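Local coordinates for DUF3201 domain-containing protein (Pyrococcus furiosus, PDB 1YB3), which is of unknown function but belongs to the DUF3201 family and folds as an antiparallel beta sheet with packed helices, at residues 39-50 / 61-72. Residues are numbered along the deposited sequence; the frame is centred on the assembly and turned at random.
Sequences FTVEEVSEVFNA and MKYPHPAFAVKP
The carbonyl oxygen of V47 has several partners: the amide N of H65 reaches V47 O at 2.9 Å, P64 CA adds a CA-H...O contact, and a water that also meets Y63 O lies close by. The reciprocal bond from V47 N to H65 O makes this a hydrogen-bonded antiparallel pair, and S45 with A67 forms the next, its N-H...O bond from S45 N to A67 O almost straight at 175°. Side chains follow this register. V47 and H65 lie side by side, with V47 CB over one face of the imidazole, 4.0 Å from the ring centroid, and A50 CB at the ring's edge. With CG of H65 set between its backbone N and carbonyl carbon (chi1 76°), the ring lies alongside V47, and a hydrogen bond between NE2 and Y84 OH fixes its far end. One residue along from the V47-H65 pair, P64 CB sits over one face of the F48 ring, 3.7 Å from its centroid, a CH-pi contact, while K62 O approaches the ring's edge. Between V41 and S45 the pairing shifts by one residue. Here the F68 ring lies obliquely between V41 CG1, 3.7 Å from F68 CD1, and V44 CG2; a water spans E43 O and A69 N, and R29 of helix 11-35 bonds to the carbonyls of V41 and E42. Pairing resumes where E42 N donates to A69 O at 2.8 Å. On the flank, E42 OE2 and K71 NZ form only a long salt bridge, 3.8 Å apart. The whole illustrates how an outermost strand can join an antiparallel sheet as two short ladders joined through a short loop, with the register shifted by one residue.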
loop_
_atom_site.group_PDB
_atom_site.type_symbol
_atom_site.label_atom_id
_atom_site.label_comp_id
_atom_site.label_asym_id
_atom_site.label_seq_id
_atom_site.Cartn_x
_atom_site.Cartn_y
_atom_site.Cartn_z
ATOM N N PHE A 39 17.478 -1.569 1.232
ATOM C CA PHE A 39 16.308 -1.297 2.067
ATOM C C PHE A 39 16.271 -2.255 3.249
ATOM O O PHE A 39 16.546 -3.446 3.099
ATOM C CB PHE A 39 15.007 -1.417 1.270
ATOM C CG PHE A 39 14.861 -0.397 0.178
ATOM C CD1 PHE A 39 14.298 0.868 0.438
ATOM C CD2 PHE A 39 15.242 -0.710 -1.121
ATOM C CE1 PHE A 39 14.157 1.818 -0.588
ATOM C CE2 PHE A 39 15.109 0.233 -2.157
ATOM C CZ PHE A 39 14.557 1.506 -1.887
ATOM N N THR A 40 15.948 -1.736 4.427
ATOM C CA THR A 40 15.823 -2.583 5.608
ATOM C C THR A 40 14.452 -3.249 5.620
ATOM O O THR A 40 13.426 -2.569 5.723
ATOM C CB THR A 40 16.017 -1.776 6.890
ATOM O OG1 THR A 40 17.332 -1.199 6.884
ATOM C CG2 THR A 40 15.862 -2.674 8.102
ATOM N N VAL A 41 14.453 -4.568 5.498
ATOM C CA VAL A 41 13.189 -5.332 5.372
ATOM C C VAL A 41 12.998 -6.098 6.671
ATOM O O VAL A 41 13.796 -6.971 7.002
ATOM C CB VAL A 41 13.209 -6.295 4.175
ATOM C CG1 VAL A 41 11.911 -7.103 4.114
ATOM C CG2 VAL A 41 13.378 -5.530 2.852
ATOM N N GLU A 42 11.940 -5.767 7.399
ATOM C CA GLU A 42 11.741 -6.332 8.730
ATOM C C GLU A 42 10.964 -7.649 8.649
ATOM O O GLU A 42 10.567 -8.072 7.571
ATOM C CB GLU A 42 11.028 -5.324 9.638
ATOM C CG GLU A 42 11.757 -3.977 9.792
ATOM C CD GLU A 42 13.042 -4.087 10.599
ATOM O OE1 GLU A 42 13.298 -5.153 11.202
ATOM O OE2 GLU A 42 13.807 -3.101 10.634
ATOM N N GLU A 43 10.755 -8.291 9.804
ATOM C CA GLU A 43 10.029 -9.563 9.849
ATOM C C GLU A 43 8.521 -9.361 9.734
ATOM O O GLU A 43 7.997 -8.299 10.040
ATOM C CB GLU A 43 10.337 -10.313 11.149
ATOM C CG GLU A 43 11.834 -10.585 11.390
ATOM C CD GLU A 43 12.460 -11.522 10.359
ATOM O OE1 GLU A 43 11.723 -12.248 9.657
ATOM O OE2 GLU A 43 13.708 -11.535 10.256
ATOM N N VAL A 44 7.824 -10.414 9.332
ATOM C CA VAL A 44 6.370 -10.387 9.256
ATOM C C VAL A 44 5.789 -10.246 10.662
ATOM O O VAL A 44 6.253 -10.911 11.597
ATOM C CB VAL A 44 5.825 -11.677 8.599
ATOM C CG1 VAL A 44 4.300 -11.727 8.671
ATOM C CG2 VAL A 44 6.311 -11.789 7.156
ATOM N N SER A 45 4.804 -9.366 10.802
ATOM C CA SER A 45 4.078 -9.237 12.055
ATOM C C SER A 45 2.576 -9.247 11.770
ATOM O O SER A 45 2.154 -9.270 10.607
ATOM C CB SER A 45 4.516 -7.978 12.798
ATOM O OG SER A 45 3.956 -6.815 12.212
ATOM N N GLU A 46 1.767 -9.259 12.827
ATOM C CA GLU A 46 0.321 -9.308 12.655
ATOM C C GLU A 46 -0.302 -7.957 12.932
ATOM O O GLU A 46 -0.034 -7.334 13.962
ATOM C CB GLU A 46 -0.288 -10.390 13.551
ATOM C CG GLU A 46 0.238 -11.786 13.264
ATOM C CD GLU A 46 0.043 -12.217 11.802
ATOM O OE1 GLU A 46 -1.038 -11.946 11.226
ATOM O OE2 GLU A 46 0.967 -12.848 11.236
ATOM N N VAL A 47 -1.111 -7.492 11.994
ATOM C CA VAL A 47 -1.768 -6.213 12.109
ATOM C C VAL A 47 -3.259 -6.454 12.352
ATOM O O VAL A 47 -3.912 -7.097 11.546
ATOM C CB VAL A 47 -1.589 -5.385 10.807
ATOM C CG1 VAL A 47 -2.398 -4.083 10.876
ATOM C CG2 VAL A 47 -0.084 -5.109 10.540
ATOM N N PHE A 48 -3.778 -5.938 13.474
ATOM C CA PHE A 48 -5.202 -6.041 13.813
ATOM C C PHE A 48 -5.908 -4.701 13.605
ATOM O O PHE A 48 -5.284 -3.642 13.721
ATOM C CB PHE A 48 -5.379 -6.421 15.296
ATOM C CG PHE A 48 -4.866 -7.792 15.669
ATOM C CD1 PHE A 48 -5.749 -8.854 15.868
ATOM C CD2 PHE A 48 -3.503 -8.010 15.866
ATOM C CE1 PHE A 48 -5.273 -10.126 16.231
ATOM C CE2 PHE A 48 -3.011 -9.276 16.225
ATOM C CZ PHE A 48 -3.899 -10.336 16.409
ATOM N N ASN A 49 -7.216 -4.754 13.322
ATOM C CA ASN A 49 -8.103 -3.569 13.322
ATOM C C ASN A 49 -7.927 -2.590 12.157
ATOM O O ASN A 49 -8.433 -1.461 12.185
ATOM C CB ASN A 49 -8.051 -2.847 14.680
ATOM C CG ASN A 49 -8.375 -3.771 15.840
ATOM O OD1 ASN A 49 -9.169 -4.709 15.705
ATOM N ND2 ASN A 49 -7.755 -3.521 16.982
ATOM N N ALA A 50 -7.230 -3.047 11.128
ATOM C CA ALA A 50 -7.073 -2.294 9.894
ATOM C C ALA A 50 -8.362 -2.378 9.072
ATOM O O ALA A 50 -9.108 -3.368 9.176
ATOM C CB ALA A 50 -5.879 -2.872 9.095
HETATM N N MSE A 61 -11.295 -4.966 9.772
HETATM C CA MSE A 61 -10.871 -6.337 10.008
HETATM C C MSE A 61 -10.474 -6.471 11.468
HETATM O O MSE A 61 -9.405 -6.028 11.866
HETATM C CB MSE A 61 -9.675 -6.699 9.116
HETATM C CG MSE A 61 -9.940 -6.516 7.658
HETATM SE SE MSE A 61 -8.357 -6.934 6.527
HETATM C CE MSE A 61 -7.366 -5.245 6.801
ATOM N N LYS A 62 -11.337 -7.088 12.281
ATOM C CA LYS A 62 -10.975 -7.332 13.684
ATOM C C LYS A 62 -9.991 -8.513 13.808
ATOM O O LYS A 62 -9.369 -8.729 14.860
ATOM C CB LYS A 62 -12.230 -7.580 14.535
ATOM C CG LYS A 62 -13.363 -6.593 14.299
ATOM C CD LYS A 62 -13.241 -5.336 15.154
ATOM C CE LYS A 62 -14.556 -4.572 15.158
ATOM N NZ LYS A 62 -14.703 -3.683 16.354
ATOM N N TYR A 63 -9.868 -9.284 12.733
ATOM C CA TYR A 63 -8.873 -10.333 12.619
ATOM C C TYR A 63 -7.497 -9.778 12.142
ATOM O O TYR A 63 -7.454 -8.713 11.548
ATOM C CB TYR A 63 -9.371 -11.371 11.638
ATOM C CG TYR A 63 -9.749 -10.845 10.265
ATOM C CD1 TYR A 63 -8.818 -10.862 9.205
ATOM C CD2 TYR A 63 -11.045 -10.386 10.000
ATOM C CE1 TYR A 63 -9.172 -10.418 7.942
ATOM C CE2 TYR A 63 -11.408 -9.926 8.728
ATOM C CZ TYR A 63 -10.458 -9.948 7.706
ATOM O OH TYR A 63 -10.819 -9.504 6.450
ATOM N N PRO A 64 -6.402 -10.500 12.435
ATOM C CA PRO A 64 -5.079 -10.018 12.026
ATOM C C PRO A 64 -4.839 -10.324 10.559
ATOM O O PRO A 64 -5.414 -11.250 9.993
ATOM C CB PRO A 64 -4.133 -10.860 12.855
ATOM C CG PRO A 64 -4.860 -12.178 13.003
ATOM C CD PRO A 64 -6.297 -11.761 13.187
ATOM N N HIS A 65 -3.978 -9.539 9.932
ATOM C CA HIS A 65 -3.470 -9.919 8.638
ATOM C C HIS A 65 -1.955 -9.692 8.673
ATOM O O HIS A 65 -1.496 -8.875 9.491
ATOM C CB HIS A 65 -4.142 -9.105 7.531
ATOM C CG HIS A 65 -3.658 -7.698 7.418
ATOM N ND1 HIS A 65 -4.306 -6.637 8.012
ATOM C CD2 HIS A 65 -2.597 -7.168 6.754
ATOM C CE1 HIS A 65 -3.662 -5.516 7.734
ATOM N NE2 HIS A 65 -2.625 -5.812 6.967
ATOM N N PRO A 66 -1.192 -10.423 7.819
ATOM C CA PRO A 66 0.285 -10.322 7.866
ATOM C C PRO A 66 0.836 -9.100 7.114
ATOM O O PRO A 66 0.304 -8.717 6.075
ATOM C CB PRO A 66 0.748 -11.632 7.222
ATOM C CG PRO A 66 -0.350 -11.942 6.191
ATOM C CD PRO A 66 -1.653 -11.399 6.804
ATOM N N ALA A 67 1.882 -8.483 7.664
ATOM C CA ALA A 67 2.557 -7.377 6.967
ATOM C C ALA A 67 3.980 -7.283 7.471
ATOM O O ALA A 67 4.268 -7.661 8.602
ATOM C CB ALA A 67 1.805 -6.046 7.172
ATOM N N PHE A 68 4.875 -6.747 6.643
ATOM C CA PHE A 68 6.263 -6.512 7.082
ATOM C C PHE A 68 6.721 -5.137 6.624
ATOM O O PHE A 68 6.376 -4.710 5.521
ATOM C CB PHE A 68 7.233 -7.616 6.615
ATOM C CG PHE A 68 7.286 -7.826 5.122
ATOM C CD1 PHE A 68 8.257 -7.161 4.339
ATOM C CD2 PHE A 68 6.387 -8.694 4.482
ATOM C CE1 PHE A 68 8.326 -7.378 2.956
ATOM C CE2 PHE A 68 6.453 -8.910 3.117
ATOM C CZ PHE A 68 7.427 -8.224 2.338
ATOM N N ALA A 69 7.466 -4.447 7.493
ATOM C CA ALA A 69 8.016 -3.117 7.191
ATOM C C ALA A 69 9.152 -3.174 6.172
ATOM O O ALA A 69 9.974 -4.118 6.168
ATOM C CB ALA A 69 8.550 -2.490 8.489
ATOM N N VAL A 70 9.181 -2.151 5.319
ATOM C CA VAL A 70 10.300 -1.868 4.415
ATOM C C VAL A 70 10.655 -0.402 4.669
ATOM O O VAL A 70 9.897 0.482 4.338
ATOM C CB VAL A 70 9.930 -2.064 2.928
ATOM C CG1 VAL A 70 11.167 -1.795 2.023
ATOM C CG2 VAL A 70 9.349 -3.469 2.651
ATOM N N LYS A 71 11.792 -0.164 5.309
ATOM C CA LYS A 71 12.167 1.199 5.705
ATOM C C LYS A 71 12.763 1.938 4.506
ATOM O O LYS A 71 13.437 1.325 3.690
ATOM C CB LYS A 71 13.166 1.156 6.842
ATOM C CG LYS A 71 12.659 0.390 8.064
ATOM C CD LYS A 71 13.574 0.634 9.247
ATOM C CE LYS A 71 12.997 0.008 10.493
ATOM N NZ LYS A 71 13.715 0.529 11.694
ATOM N N PRO A 72 12.512 3.253 4.389
ATOM C CA PRO A 72 11.749 4.101 5.288
ATOM C C PRO A 72 10.280 4.210 4.876
ATOM O O PRO A 72 9.963 4.488 3.707
ATOM C CB PRO A 72 12.453 5.459 5.145
ATOM C CG PRO A 72 12.900 5.483 3.697
ATOM C CD PRO A 72 13.077 4.034 3.265
HETATM O O HOH W 1 16.128 1.309 4.387
HETATM O O HOH W 2 7.558 -5.452 10.183
HETATM O O HOH W 3 4.995 -4.728 10.123
HETATM O O HOH W 4 -6.192 -6.136 10.516
HETATM O O HOH W 5 -9.218 -7.132 17.015
#